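Long-range contacts in phosphoribosylaminoimidazole-succinocarboxamide synthase (Pyrococcus horikoshii, PDB 4O7T), which catalyses the ATP-dependent joining of L-aspartate to the carboxylate of an aminoimidazole ribonucleotide, a step of de novo purine biosynthesis: residues D21-E26 with L78-L83; M85-V90 with L119-D124; K175-K180 with L188-S193. All coordinates share one frame; numbering follows the deposited sequence.

Contact 1 (D21-E26 with L78-L83); sequences DKLIME and LIVEKL. With ADP (adenosine-5'-diphosphate), chain C.
With chi1 at 66°, Leu23 sets its CG between its own backbone N and carbonyl carbon, a crowded position that carries CD2 past the end of the facing strand to Lys82, where it lies 3.6 Å from Lys82 CA; the two side chains cross at about a right angle. Met25, on the same face, takes a different torsion, its CG anti to the backbone N (chi1 -177°), and runs alongside Leu78 until a bend at the last torsion brings CE to 3.9 Å from Leu78 CD1. Val80 stands between these two pairs, its CG2 towards Leu23 CG and its CG1 towards Met25 CE. On the other face Ile24 CD1 meets Ile79 CG1 obliquely at 3.8 Å, and the aliphatic part of Lys22 passes over Ile79 CG2. The frame is an antiparallel ladder in the middle of the four-stranded N-terminal sheet, flanked by strands 13-17 and 69-72. Two hydrogen-bonded pairs, Leu23 with Val80 and Met25 with Leu78, supply two bonds each; Val80 N to Leu23 O is almost straight, at 177°. Beyond the ladder Lys82 N still reaches Asp21 O (3.0 Å), so the chain stays tied to its neighbour as it leaves the sheet. Here it reads the adenine: Glu81 O accepts from ADP N6 at 2.6 Å, and Leu83 N donates to ADP N1 at 3.1 Å, an acceptor-donor pattern reminiscent of the hinge of protein kinases and ATP-grasp enzymes. Leu23 CD2 approaches N1 of the same base.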
# COMPACT_ATOMS: atom_id res chain seq x y z
N ASP A 21 -22.39 -5.37 26.29
CA ASP A 21 -21.04 -5.90 26.44
C ASP A 21 -20.69 -6.94 25.38
O ASP A 21 -19.53 -7.09 25.03
CB ASP A 21 -20.89 -6.55 27.81
CG ASP A 21 -21.55 -5.74 28.90
OD1 ASP A 21 -22.64 -6.15 29.37
OD2 ASP A 21 -21.00 -4.69 29.28
N LYS A 22 -21.69 -7.67 24.89
CA LYS A 22 -21.41 -8.81 24.04
C LYS A 22 -22.38 -9.00 22.90
O LYS A 22 -23.49 -8.48 22.91
CB LYS A 22 -21.30 -10.10 24.87
CG LYS A 22 -22.46 -10.36 25.81
CD LYS A 22 -22.34 -11.71 26.50
CE LYS A 22 -21.20 -11.75 27.51
NZ LYS A 22 -21.57 -11.09 28.78
N LEU A 23 -21.93 -9.75 21.90
CA LEU A 23 -22.80 -10.16 20.83
C LEU A 23 -22.59 -11.62 20.44
O LEU A 23 -21.68 -12.30 20.95
CB LEU A 23 -22.71 -9.22 19.62
CG LEU A 23 -21.40 -9.16 18.85
CD1 LEU A 23 -21.70 -9.06 17.36
CD2 LEU A 23 -20.56 -7.98 19.30
N ILE A 24 -23.45 -12.11 19.57
CA ILE A 24 -23.36 -13.47 19.05
C ILE A 24 -22.71 -13.38 17.68
O ILE A 24 -23.10 -12.56 16.87
CB ILE A 24 -24.75 -14.15 18.96
CG1 ILE A 24 -25.29 -14.45 20.36
CG2 ILE A 24 -24.69 -15.43 18.13
CD1 ILE A 24 -24.37 -15.27 21.25
N MET A 25 -21.71 -14.22 17.45
CA MET A 25 -21.12 -14.35 16.12
C MET A 25 -21.52 -15.71 15.58
O MET A 25 -21.08 -16.74 16.09
CB MET A 25 -19.59 -14.20 16.18
CG MET A 25 -18.91 -14.25 14.82
SD MET A 25 -17.17 -13.74 14.82
CE MET A 25 -16.40 -15.05 15.77
N GLU A 26 -22.34 -15.70 14.54
CA GLU A 26 -22.85 -16.94 13.96
C GLU A 26 -22.23 -17.18 12.59
O GLU A 26 -22.27 -16.31 11.73
CB GLU A 26 -24.37 -16.86 13.85
CG GLU A 26 -25.06 -18.05 13.20
CD GLU A 26 -26.55 -17.79 13.05
OE1 GLU A 26 -27.03 -17.75 11.89
OE2 GLU A 26 -27.23 -17.59 14.08
N LEU A 78 -20.73 -18.25 18.37
CA LEU A 78 -19.80 -17.92 19.45
C LEU A 78 -20.27 -16.69 20.20
O LEU A 78 -20.88 -15.80 19.61
CB LEU A 78 -18.36 -17.67 18.95
CG LEU A 78 -17.61 -18.51 17.91
CD1 LEU A 78 -16.12 -18.21 18.03
CD2 LEU A 78 -17.87 -20.00 18.04
N ILE A 79 -19.96 -16.63 21.49
CA ILE A 79 -20.18 -15.42 22.28
C ILE A 79 -18.89 -14.63 22.26
O ILE A 79 -17.83 -15.16 22.61
CB ILE A 79 -20.58 -15.73 23.74
CG1 ILE A 79 -21.83 -16.63 23.80
CG2 ILE A 79 -20.83 -14.43 24.50
CD1 ILE A 79 -22.11 -17.23 25.17
N VAL A 80 -18.97 -13.38 21.84
CA VAL A 80 -17.79 -12.53 21.76
C VAL A 80 -18.03 -11.16 22.37
O VAL A 80 -19.16 -10.68 22.44
CB VAL A 80 -17.26 -12.36 20.30
CG1 VAL A 80 -16.75 -13.68 19.74
CG2 VAL A 80 -18.30 -11.72 19.39
N GLU A 81 -16.93 -10.54 22.78
CA GLU A 81 -16.91 -9.18 23.28
C GLU A 81 -17.22 -8.19 22.16
O GLU A 81 -16.59 -8.23 21.10
CB GLU A 81 -15.52 -8.89 23.84
CG GLU A 81 -15.45 -7.65 24.71
CD GLU A 81 -14.03 -7.31 25.13
OE1 GLU A 81 -13.08 -8.06 24.79
OE2 GLU A 81 -13.88 -6.28 25.81
N LYS A 82 -18.17 -7.30 22.41
CA LYS A 82 -18.44 -6.17 21.52
C LYS A 82 -17.26 -5.20 21.55
O LYS A 82 -16.77 -4.88 22.62
CB LYS A 82 -19.73 -5.45 21.92
CG LYS A 82 -20.14 -4.36 20.95
CD LYS A 82 -21.35 -3.57 21.43
CE LYS A 82 -21.97 -2.84 20.26
NZ LYS A 82 -22.53 -1.52 20.65
N LEU A 83 -16.80 -4.79 20.38
CA LEU A 83 -15.69 -3.85 20.28
C LEU A 83 -16.00 -2.73 19.31
O LEU A 83 -16.87 -2.86 18.46
CB LEU A 83 -14.44 -4.58 19.78
CG LEU A 83 -13.91 -5.76 20.58
CD1 LEU A 83 -12.89 -6.52 19.74
CD2 LEU A 83 -13.32 -5.32 21.91
PB ADP C . -15.97 -9.81 7.71
O1B ADP C . -15.23 -9.23 8.89
O2B ADP C . -15.26 -10.92 6.98
O3B ADP C . -16.57 -8.74 6.82
PA ADP C . -18.78 -10.32 7.95
O1A ADP C . -18.90 -9.20 6.94
O2A ADP C . -19.39 -11.66 7.65
O3A ADP C . -17.23 -10.57 8.37
O5' ADP C . -19.43 -9.77 9.32
C5' ADP C . -18.69 -9.57 10.52
C4' ADP C . -18.66 -8.08 10.89
O4' ADP C . -18.63 -7.96 12.31
C3' ADP C . -17.41 -7.40 10.38
O3' ADP C . -17.73 -6.05 10.01
C2' ADP C . -16.47 -7.40 11.57
O2' ADP C . -15.55 -6.31 11.58
C1' ADP C . -17.44 -7.27 12.73
N9 ADP C . -16.90 -7.82 14.01
C8 ADP C . -16.13 -8.91 14.18
N7 ADP C . -15.82 -9.09 15.49
C5 ADP C . -16.42 -8.10 16.19
C6 ADP C . -16.52 -7.68 17.61
N6 ADP C . -15.92 -8.38 18.59
N1 ADP C . -17.24 -6.57 17.90
C2 ADP C . -17.86 -5.85 16.95
N3 ADP C . -17.81 -6.17 15.64
C4 ADP C . -17.13 -7.26 15.20

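Contact 2 (M85-V90 with L119-D124); sequences MYPLEV and LYYKND. With ADP (adenosine-5'-diphosphate), chain C; TMP (thymidine-5'-phosphate), chain B.
Glu89 lays its CG against Lys122 CG, 3.5 Å away, the two chains crossing at about a right angle before their charged ends meet. Glu89 is extended beyond CG, whereas Lys122 bends at its third and fourth torsions (chi3 91°), which brings NZ round to Glu89 OE1 at 3.3 Å, a salt bridge whose hydrogen bond is weak. The ammonium has a shorter partner in the nucleotide: NZ to ADP O3B is 2.9 Å, with a weak second bond to ADP O1B. NZ is thus shared between Glu89 OE1 and the beta-phosphate oxygens, the carboxylate helping to position it. The backbones beneath form an antiparallel pair within the six-stranded sheet, between strands 84-93 and 111-121. Glu89 and Tyr120 are its hydrogen-bonded pair, with Glu89 N to Tyr120 O at 2.8 Å and the return bond from Tyr120 N to Glu89 O. Pro87, centre of an inverse gamma turn, presents its carbonyl to two neighbours: Lys122 N binds from above the carbonyl plane (57° out of it), while the Tyr121 ring brings its edge to the same oxygen, CD1 lying 3.4 Å from Pro87 O. Asn123 CB sits over one face of that ring, offset toward its rim, and Asn123 ND2 donates to Tyr121 OH. On the side facing helix 143-165, Val90 and Leu119 run side by side, Val90 CG2 touching Leu119 CD2 at 4.1 Å.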
# COMPACT_ATOMS: atom_id res chain seq x y z
N MET A 85 -14.74 -1.51 16.31
CA MET A 85 -13.87 -2.08 15.27
C MET A 85 -13.05 -1.07 14.51
O MET A 85 -13.53 -0.01 14.14
CB MET A 85 -14.67 -2.92 14.27
CG MET A 85 -15.35 -4.15 14.87
SD MET A 85 -14.24 -5.39 15.57
CE MET A 85 -13.35 -5.92 14.09
N TYR A 86 -11.78 -1.40 14.28
CA TYR A 86 -10.98 -0.65 13.31
C TYR A 86 -11.46 -1.06 11.93
O TYR A 86 -11.74 -2.22 11.70
CB TYR A 86 -9.50 -1.00 13.45
CG TYR A 86 -8.88 -0.46 14.71
CD1 TYR A 86 -8.54 0.89 14.80
CD2 TYR A 86 -8.61 -1.29 15.79
CE1 TYR A 86 -7.96 1.41 15.94
CE2 TYR A 86 -8.01 -0.78 16.94
CZ TYR A 86 -7.69 0.57 17.01
OH TYR A 86 -7.10 1.13 18.13
N PRO A 87 -11.55 -0.09 11.00
CA PRO A 87 -11.95 -0.47 9.64
C PRO A 87 -10.76 -1.03 8.83
O PRO A 87 -10.39 -0.47 7.78
CB PRO A 87 -12.47 0.86 9.06
CG PRO A 87 -11.69 1.92 9.79
CD PRO A 87 -11.41 1.37 11.17
N LEU A 88 -10.16 -2.12 9.32
CA LEU A 88 -8.98 -2.72 8.69
C LEU A 88 -9.08 -4.23 8.52
O LEU A 88 -9.70 -4.94 9.33
CB LEU A 88 -7.70 -2.43 9.51
CG LEU A 88 -7.27 -0.96 9.74
CD1 LEU A 88 -6.17 -0.89 10.80
CD2 LEU A 88 -6.83 -0.31 8.44
N GLU A 89 -8.46 -4.71 7.45
CA GLU A 89 -8.09 -6.10 7.34
C GLU A 89 -6.56 -6.12 7.36
O GLU A 89 -5.92 -5.43 6.57
CB GLU A 89 -8.71 -6.75 6.10
CG GLU A 89 -10.23 -6.68 6.16
CD GLU A 89 -10.96 -7.37 5.02
OE1 GLU A 89 -12.17 -7.09 4.85
OE2 GLU A 89 -10.36 -8.21 4.30
N VAL A 90 -5.99 -6.87 8.30
CA VAL A 90 -4.55 -6.89 8.52
C VAL A 90 -4.06 -8.25 8.05
O VAL A 90 -4.41 -9.30 8.62
CB VAL A 90 -4.20 -6.67 10.01
CG1 VAL A 90 -2.69 -6.59 10.21
CG2 VAL A 90 -4.87 -5.40 10.51
N LEU A 119 -1.91 -3.71 5.18
CA LEU A 119 -3.12 -3.11 5.70
C LEU A 119 -4.10 -2.86 4.56
O LEU A 119 -3.71 -2.32 3.52
CB LEU A 119 -2.82 -1.78 6.40
CG LEU A 119 -1.79 -1.86 7.53
CD1 LEU A 119 -1.38 -0.46 7.98
CD2 LEU A 119 -2.32 -2.69 8.70
N TYR A 120 -5.35 -3.26 4.77
CA TYR A 120 -6.43 -2.99 3.82
C TYR A 120 -7.54 -2.24 4.52
O TYR A 120 -7.94 -2.58 5.63
CB TYR A 120 -6.97 -4.28 3.23
CG TYR A 120 -5.98 -4.98 2.34
CD1 TYR A 120 -5.93 -4.71 0.97
CD2 TYR A 120 -5.07 -5.90 2.87
CE1 TYR A 120 -5.02 -5.36 0.15
CE2 TYR A 120 -4.14 -6.55 2.06
CZ TYR A 120 -4.13 -6.28 0.70
OH TYR A 120 -3.21 -6.93 -0.10
N TYR A 121 -8.04 -1.21 3.86
CA TYR A 121 -9.12 -0.41 4.40
C TYR A 121 -10.45 -1.11 4.09
O TYR A 121 -10.78 -1.35 2.93
CB TYR A 121 -9.05 0.99 3.80
CG TYR A 121 -10.22 1.92 4.10
CD1 TYR A 121 -10.85 1.90 5.35
CD2 TYR A 121 -10.68 2.83 3.14
CE1 TYR A 121 -11.90 2.76 5.64
CE2 TYR A 121 -11.74 3.69 3.42
CZ TYR A 121 -12.34 3.64 4.67
OH TYR A 121 -13.37 4.47 4.96
N LYS A 122 -11.19 -1.49 5.14
CA LYS A 122 -12.49 -2.15 4.97
C LYS A 122 -13.52 -1.15 4.48
O LYS A 122 -14.07 -0.40 5.28
CB LYS A 122 -12.98 -2.74 6.29
CG LYS A 122 -12.69 -4.21 6.49
CD LYS A 122 -13.33 -4.71 7.78
CE LYS A 122 -14.74 -5.24 7.56
NZ LYS A 122 -14.70 -6.59 6.91
N ASN A 123 -13.78 -1.16 3.18
CA ASN A 123 -14.69 -0.20 2.58
C ASN A 123 -15.28 -0.78 1.30
O ASN A 123 -14.54 -1.12 0.38
CB ASN A 123 -13.94 1.10 2.28
CG ASN A 123 -14.85 2.19 1.75
OD1 ASN A 123 -15.39 2.07 0.66
ND2 ASN A 123 -15.00 3.26 2.52
N ASP A 124 -16.60 -0.89 1.26
CA ASP A 124 -17.31 -1.50 0.11
C ASP A 124 -17.28 -0.63 -1.12
O ASP A 124 -17.00 -1.11 -2.21
CB ASP A 124 -18.78 -1.77 0.43
CG ASP A 124 -18.96 -2.67 1.62
OD1 ASP A 124 -18.11 -3.57 1.85
OD2 ASP A 124 -19.98 -2.48 2.31
PB ADP C . -15.97 -9.81 7.71
O1B ADP C . -15.23 -9.23 8.89
O2B ADP C . -15.26 -10.92 6.98
O3B ADP C . -16.57 -8.74 6.82
PA ADP C . -18.78 -10.32 7.95
O1A ADP C . -18.90 -9.20 6.94
O2A ADP C . -19.39 -11.66 7.65
O3A ADP C . -17.23 -10.57 8.37
O5' ADP C . -19.43 -9.77 9.32
C5' ADP C . -18.69 -9.57 10.52
C4' ADP C . -18.66 -8.08 10.89
O4' ADP C . -18.63 -7.96 12.31
C3' ADP C . -17.41 -7.40 10.38
O3' ADP C . -17.73 -6.05 10.01
C2' ADP C . -16.47 -7.40 11.57
O2' ADP C . -15.55 -6.31 11.58
C1' ADP C . -17.44 -7.27 12.73
N9 ADP C . -16.90 -7.82 14.01
C8 ADP C . -16.13 -8.91 14.18
N7 ADP C . -15.82 -9.09 15.49
C5 ADP C . -16.42 -8.10 16.19
C6 ADP C . -16.52 -7.68 17.61
N6 ADP C . -15.92 -8.38 18.59
N1 ADP C . -17.24 -6.57 17.90
C2 ADP C . -17.86 -5.85 16.95
N3 ADP C . -17.81 -6.17 15.64
C4 ADP C . -17.13 -7.26 15.20
P TMP B . -5.06 -12.07 -0.88
O1P TMP B . -6.35 -12.11 -1.60
O2P TMP B . -4.62 -10.66 -0.54
O3P TMP B . -3.96 -12.97 -1.41
O5' TMP B . -5.45 -12.74 0.53
C5' TMP B . -4.52 -12.84 1.62
C4' TMP B . -5.15 -13.62 2.77
O4' TMP B . -6.21 -12.86 3.37
C3' TMP B . -5.77 -14.96 2.34
O3' TMP B . -5.40 -15.92 3.32
C2' TMP B . -7.26 -14.82 2.48
C1' TMP B . -7.45 -13.59 3.36
N1 TMP B . -8.56 -12.76 2.88
C2 TMP B . -9.75 -12.66 3.65
O2 TMP B . -9.84 -13.29 4.72
N3 TMP B . -10.79 -11.89 3.25
C4 TMP B . -10.72 -11.21 2.09
O4 TMP B . -11.69 -10.51 1.71
C5 TMP B . -9.49 -11.28 1.26
C5M TMP B . -9.37 -10.53 -0.05
C6 TMP B . -8.44 -12.08 1.71

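Contact 3 (K175-K180 with L188-S193); sequences KLEFGK and LADEIS. With ADP (adenosine-5'-diphosphate), chain C; TMP (thymidine-5'-phosphate), chain B.
Charge pairing dominates the ligand side of this contact, where Lys175, Glu177 and Asp190 form a salt-bridge network. Lys175 starts with CG opposite its backbone N (chi1 -175°) and then bends twice, which delivers NZ to Asp190 OD1 at 3.0 Å and to Glu177 OE2 at 2.8 Å; the latter is met on its anti side, 34° out of the carboxylate plane. The two carboxylates are stacked with their planes only 4° apart, and the shared lysine probably offsets their repulsion. Lys13 makes a further salt bridge to Asp190 OD2. Among the other polar contacts, Ala189 N donates to Glu177 O at 2.8 Å, and Asp190 N and Glu177 OE1 hold the nucleotide, the former donating to ADP N7 and the latter accepting from ADP O2'. Water takes over where the chains separate: one molecule accepts from Lys175 NZ (2.9 Å) and lies 2.7 Å from Glu191 O, and another accepts from Glu177 N and lies 2.8 Å from Ala189 O. Apolar packing makes up the opposite side. Leu188 CD1 sits over one face of the Phe178 ring, 4.1 Å from its centroid, in a CH-pi contact offset toward the rim, and the same methyl touches Leu176 CD1 at 3.9 Å. Ile192 CD1 meets the other Leu176 branch, CD2. The hairpin of strands 169-180 and 186-188 turns its apolar face to two helices: Leu176 and Phe178 touch helix 143-165, while Leu188, and Ile192 in the loop that follows, touch Leu60 of helix 45-62; strand 84-93 borders 169-180 in the sheet.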
# COMPACT_ATOMS: atom_id res chain seq x y z
N LYS A 175 -5.66 -13.35 7.28
CA LYS A 175 -6.24 -12.04 7.52
C LYS A 175 -6.79 -11.94 8.95
O LYS A 175 -7.53 -12.84 9.41
CB LYS A 175 -7.35 -11.74 6.50
CG LYS A 175 -7.95 -10.33 6.60
CD LYS A 175 -9.16 -10.24 7.55
CE LYS A 175 -10.42 -10.93 6.96
NZ LYS A 175 -11.50 -11.09 7.98
N LEU A 176 -6.45 -10.85 9.64
CA LEU A 176 -7.00 -10.55 10.95
C LEU A 176 -7.78 -9.23 10.99
O LEU A 176 -7.57 -8.34 10.15
CB LEU A 176 -5.88 -10.43 11.99
CG LEU A 176 -4.91 -11.59 12.18
CD1 LEU A 176 -3.86 -11.20 13.22
CD2 LEU A 176 -5.65 -12.87 12.57
N GLU A 177 -8.65 -9.10 11.98
CA GLU A 177 -9.31 -7.83 12.23
C GLU A 177 -9.26 -7.52 13.72
O GLU A 177 -9.13 -8.43 14.56
CB GLU A 177 -10.74 -7.88 11.73
CG GLU A 177 -10.86 -8.16 10.23
CD GLU A 177 -12.29 -8.04 9.72
OE1 GLU A 177 -13.13 -7.42 10.37
OE2 GLU A 177 -12.55 -8.56 8.63
N PHE A 178 -9.37 -6.24 14.05
CA PHE A 178 -9.15 -5.77 15.41
C PHE A 178 -10.17 -4.71 15.80
O PHE A 178 -10.66 -3.95 14.95
CB PHE A 178 -7.77 -5.12 15.54
CG PHE A 178 -6.63 -6.08 15.44
CD1 PHE A 178 -6.09 -6.66 16.58
CD2 PHE A 178 -6.08 -6.39 14.19
CE1 PHE A 178 -5.01 -7.54 16.49
CE2 PHE A 178 -5.00 -7.27 14.09
CZ PHE A 178 -4.47 -7.84 15.24
N GLY A 179 -10.42 -4.62 17.10
CA GLY A 179 -11.23 -3.56 17.65
C GLY A 179 -10.66 -3.07 18.98
O GLY A 179 -9.73 -3.66 19.54
N LYS A 180 -11.24 -1.99 19.47
CA LYS A 180 -10.81 -1.40 20.72
C LYS A 180 -11.86 -1.72 21.79
O LYS A 180 -13.05 -1.61 21.51
CB LYS A 180 -10.65 0.11 20.52
CG LYS A 180 -9.65 0.76 21.45
CD LYS A 180 -8.96 1.97 20.82
CE LYS A 180 -9.93 3.06 20.43
NZ LYS A 180 -9.20 4.21 19.81
N LEU A 188 -8.05 -8.63 19.35
CA LEU A 188 -8.22 -9.42 18.15
C LEU A 188 -9.67 -9.84 18.03
O LEU A 188 -10.28 -10.27 19.01
CB LEU A 188 -7.31 -10.65 18.21
CG LEU A 188 -7.26 -11.59 17.01
CD1 LEU A 188 -6.79 -10.85 15.77
CD2 LEU A 188 -6.29 -12.72 17.33
N ALA A 189 -10.24 -9.68 16.83
CA ALA A 189 -11.68 -9.85 16.63
C ALA A 189 -12.01 -10.77 15.44
O ALA A 189 -11.17 -11.57 15.01
CB ALA A 189 -12.35 -8.49 16.49
N ASP A 190 -13.24 -10.65 14.93
CA ASP A 190 -13.70 -11.42 13.77
C ASP A 190 -13.41 -12.93 13.92
O ASP A 190 -13.67 -13.52 14.98
CB ASP A 190 -13.09 -10.85 12.46
CG ASP A 190 -13.91 -11.24 11.22
OD1 ASP A 190 -13.33 -11.83 10.28
OD2 ASP A 190 -15.12 -10.96 11.18
N GLU A 191 -12.85 -13.54 12.87
CA GLU A 191 -12.66 -14.99 12.84
C GLU A 191 -11.24 -15.35 12.46
O GLU A 191 -10.49 -14.50 11.93
CB GLU A 191 -13.64 -15.64 11.84
CG GLU A 191 -13.27 -15.40 10.38
CD GLU A 191 -14.24 -16.02 9.39
OE1 GLU A 191 -14.18 -17.24 9.15
OE2 GLU A 191 -15.04 -15.30 8.80
N ILE A 192 -10.87 -16.60 12.72
CA ILE A 192 -9.68 -17.21 12.15
C ILE A 192 -10.06 -18.63 11.72
O ILE A 192 -10.26 -19.50 12.56
CB ILE A 192 -8.49 -17.27 13.14
CG1 ILE A 192 -8.21 -15.91 13.78
CG2 ILE A 192 -7.24 -17.78 12.43
CD1 ILE A 192 -7.19 -15.94 14.90
N SER A 193 -10.16 -18.85 10.41
CA SER A 193 -10.67 -20.10 9.87
C SER A 193 -10.03 -20.34 8.50
O SER A 193 -9.30 -19.47 8.01
CB SER A 193 -12.19 -19.98 9.70
OG SER A 193 -12.52 -19.08 8.66
PB ADP C . -15.97 -9.81 7.71
O1B ADP C . -15.23 -9.23 8.89
O2B ADP C . -15.26 -10.92 6.98
O3B ADP C . -16.57 -8.74 6.82
PA ADP C . -18.78 -10.32 7.95
O1A ADP C . -18.90 -9.20 6.94
O2A ADP C . -19.39 -11.66 7.65
O3A ADP C . -17.23 -10.57 8.37
O5' ADP C . -19.43 -9.77 9.32
C5' ADP C . -18.69 -9.57 10.52
C4' ADP C . -18.66 -8.08 10.89
O4' ADP C . -18.63 -7.96 12.31
C3' ADP C . -17.41 -7.40 10.38
O3' ADP C . -17.73 -6.05 10.01
C2' ADP C . -16.47 -7.40 11.57
O2' ADP C . -15.55 -6.31 11.58
C1' ADP C . -17.44 -7.27 12.73
N9 ADP C . -16.90 -7.82 14.01
C8 ADP C . -16.13 -8.91 14.18
N7 ADP C . -15.82 -9.09 15.49
C5 ADP C . -16.42 -8.10 16.19
C6 ADP C . -16.52 -7.68 17.61
N6 ADP C . -15.92 -8.38 18.59
N1 ADP C . -17.24 -6.57 17.90
C2 ADP C . -17.86 -5.85 16.95
N3 ADP C . -17.81 -6.17 15.64
C4 ADP C . -17.13 -7.26 15.20
P TMP B . -5.06 -12.07 -0.88
O1P TMP B . -6.35 -12.11 -1.60
O2P TMP B . -4.62 -10.66 -0.54
O3P TMP B . -3.96 -12.97 -1.41
O5' TMP B . -5.45 -12.74 0.53
C5' TMP B . -4.52 -12.84 1.62
C4' TMP B . -5.15 -13.62 2.77
O4' TMP B . -6.21 -12.86 3.37
C3' TMP B . -5.77 -14.96 2.34
O3' TMP B . -5.40 -15.92 3.32
C2' TMP B . -7.26 -14.82 2.48
C1' TMP B . -7.45 -13.59 3.36
N1 TMP B . -8.56 -12.76 2.88
C2 TMP B . -9.75 -12.66 3.65
O2 TMP B . -9.84 -13.29 4.72
N3 TMP B . -10.79 -11.89 3.25
C4 TMP B . -10.72 -11.21 2.09
O4 TMP B . -11.69 -10.51 1.71
C5 TMP B . -9.49 -11.28 1.26
C5M TMP B . -9.37 -10.53 -0.05
C6 TMP B . -8.44 -12.08 1.71
O HOH W 1 -10.17 -12.65 9.99
O HOH W 2 -9.17 -11.85 13.14

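How the contacts relate
The three contacts follow one another along the chain, and all touch the same ADP. Contact 1 belongs to the four-stranded sheet; contacts 2 and 3 share the six-stranded one, in which strands 84-93 and 169-180 are neighbours, probably hydrogen-bonded through Val90 and Leu176. Centres lie about 11 Å apart for contacts 2 and 3, about 12 Å for 1 and 3 and about 19 Å for 1 and 2. Contact 3 bridges the sheets, packing Ala189 and Asp190 against Leu83 and Met25. This places the nucleotide, in effect, in a cleft between them: contact 1 reads the outer edge of the adenine, Met85, Ala189 and Asp190 also touch the base, and the beta-phosphate lies towards Lys122 and Asp190.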